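Local coordinates for protein iron Super-Oxide Dismutase (Plasmodium knowlesi, PDB 2AWP) that probably uses an iron cofactor to convert superoxide radicals into hydrogen peroxide and molecular oxygen, removing a toxic by-product of cell metabolism, at residues W185-A188 against N189-L192. Sequence-based numbering, arbitrary orientation.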
loop_
_atom_site.group_PDB
_atom_site.type_symbol
_atom_site.label_atom_id
_atom_site.label_comp_id
_atom_site.label_asym_id
_atom_site.label_seq_id
_atom_site.Cartn_x
_atom_site.Cartn_y
_atom_site.Cartn_z
ATOM N N TRP A 185 -8.288 -20.656 -14.721
ATOM C CA TRP A 185 -7.397 -21.223 -15.745
ATOM C C TRP A 185 -7.925 -21.007 -17.153
ATOM O O TRP A 185 -7.143 -20.936 -18.094
ATOM C CB TRP A 185 -7.176 -22.708 -15.480
ATOM C CG TRP A 185 -6.594 -22.961 -14.115
ATOM C CD1 TRP A 185 -7.199 -23.622 -13.054
ATOM C CD2 TRP A 185 -5.317 -22.540 -13.646
ATOM N NE1 TRP A 185 -6.349 -23.657 -11.970
ATOM C CE2 TRP A 185 -5.187 -23.005 -12.305
ATOM C CE3 TRP A 185 -4.248 -21.827 -14.231
ATOM C CZ2 TRP A 185 -4.033 -22.765 -11.538
ATOM C CZ3 TRP A 185 -3.100 -21.597 -13.469
ATOM C CH2 TRP A 185 -2.999 -22.077 -12.139
ATOM N N ASN A 186 -9.245 -20.871 -17.301
ATOM C CA ASN A 186 -9.791 -20.534 -18.610
ATOM C C ASN A 186 -9.263 -19.177 -19.072
ATOM O O ASN A 186 -8.877 -19.022 -20.236
ATOM C CB ASN A 186 -11.334 -20.578 -18.635
ATOM C CG ASN A 186 -11.876 -21.904 -18.173
ATOM O OD1 ASN A 186 -11.409 -22.953 -18.606
ATOM N ND2 ASN A 186 -12.839 -21.874 -17.250
ATOM N N PHE A 187 -9.254 -18.194 -18.170
ATOM C CA PHE A 187 -8.639 -16.891 -18.483
ATOM C C PHE A 187 -7.156 -17.020 -18.832
ATOM O O PHE A 187 -6.699 -16.432 -19.824
ATOM C CB PHE A 187 -8.817 -15.869 -17.336
ATOM C CG PHE A 187 -8.488 -14.433 -17.735
ATOM C CD1 PHE A 187 -9.132 -13.829 -18.827
ATOM C CD2 PHE A 187 -7.558 -13.677 -16.987
ATOM C CE1 PHE A 187 -8.863 -12.488 -19.188
ATOM C CE2 PHE A 187 -7.248 -12.353 -17.346
ATOM C CZ PHE A 187 -7.907 -11.752 -18.461
ATOM N N ALA A 188 -6.400 -17.767 -18.018
ATOM C CA ALA A 188 -4.966 -17.969 -18.277
ATOM C C ALA A 188 -4.740 -18.536 -19.704
ATOM O O ALA A 188 -3.806 -18.132 -20.407
ATOM C CB ALA A 188 -4.389 -18.932 -17.263
ATOM N N ASN A 189 -5.593 -19.482 -20.094
ATOM C CA ASN A 189 -5.514 -20.163 -21.400
ATOM C C ASN A 189 -5.763 -19.203 -22.535
ATOM O O ASN A 189 -5.072 -19.223 -23.540
ATOM C CB ASN A 189 -6.510 -21.317 -21.452
ATOM C CG ASN A 189 -5.934 -22.580 -20.878
ATOM O OD1 ASN A 189 -4.732 -22.775 -20.903
ATOM N ND2 ASN A 189 -6.786 -23.449 -20.364
ATOM N N GLU A 190 -6.736 -18.331 -22.337
ATOM C CA GLU A 190 -7.029 -17.317 -23.313
ATOM C C GLU A 190 -5.836 -16.372 -23.505
ATOM O O GLU A 190 -5.481 -16.026 -24.644
ATOM C CB GLU A 190 -8.267 -16.560 -22.885
ATOM C CG GLU A 190 -8.546 -15.350 -23.725
ATOM C CD GLU A 190 -9.763 -14.582 -23.236
ATOM O OE1 GLU A 190 -10.419 -15.025 -22.265
ATOM O OE2 GLU A 190 -10.047 -13.522 -23.829
ATOM N N ASN A 191 -5.210 -15.982 -22.395
ATOM C CA ASN A 191 -4.072 -15.080 -22.432
ATOM C C ASN A 191 -2.848 -15.756 -23.061
ATOM O O ASN A 191 -2.115 -15.145 -23.847
ATOM C CB ASN A 191 -3.769 -14.557 -21.019
ATOM C CG ASN A 191 -4.875 -13.635 -20.499
ATOM O OD1 ASN A 191 -5.465 -12.866 -21.274
ATOM N ND2 ASN A 191 -5.178 -13.725 -19.202
ATOM N N LEU A 192 -2.634 -17.009 -22.703
ATOM C CA LEU A 192 -1.506 -17.782 -23.241
ATOM C C LEU A 192 -1.578 -17.897 -24.760
ATOM O O LEU A 192 -0.598 -17.623 -25.441
ATOM C CB LEU A 192 -1.453 -19.176 -22.616
ATOM C CG LEU A 192 -0.255 -20.088 -22.943
ATOM C CD1 LEU A 192 1.125 -19.472 -22.549
ATOM C CD2 LEU A 192 -0.438 -21.490 -22.309
HETATM O O HOH W 1 -9.537 -23.310 -20.677
#
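Phe187 and Asn191 meet one turn apart in a local contact within the C-terminal helix 185-196, which lies against strand 151-158 and helices 62-79 and 92-101. The amide nitrogen of Asn191 sits over one face of the Phe187 ring, offset toward its rim, with ND2 3.1 Å from CE2 and the amide plane nearly perpendicular to the ring, at 82°. Phe187 has its CG anti to the backbone N (chi1 -167°), which sends the ring outward from the helix with a slight lean toward the next turn, where Asn191 meets it. ND2 also donates a hydrogen bond to Ile154 O, tying the helix to strand 151-158. Glu190 approaches the same ring obliquely, OE1 3.9 Å from CD1. On another side of the helix a water accepts from Asn189 ND2 and donates to Asn186 OD1, both at 2.8 Å. Asn189 also hydrogen-bonds to the first turn of helix 92-101, OD1 to Ile93 N, and to the loop just before it, ND2 to His90 O. Beneath these side chains run four i to i+4 bonds, from Asn189 N to Trp185 O (2.9 Å) through to Leu192 N to Ala188 O (2.8 Å). Ala188 and Trp185 pack on Leu155, while Phe187 meets Phe76 edge-to-face. These are two regular turns of alpha-helix, packed on the three-stranded antiparallel sheet of the alpha/beta C-terminal domain of iron/manganese superoxide dismutases.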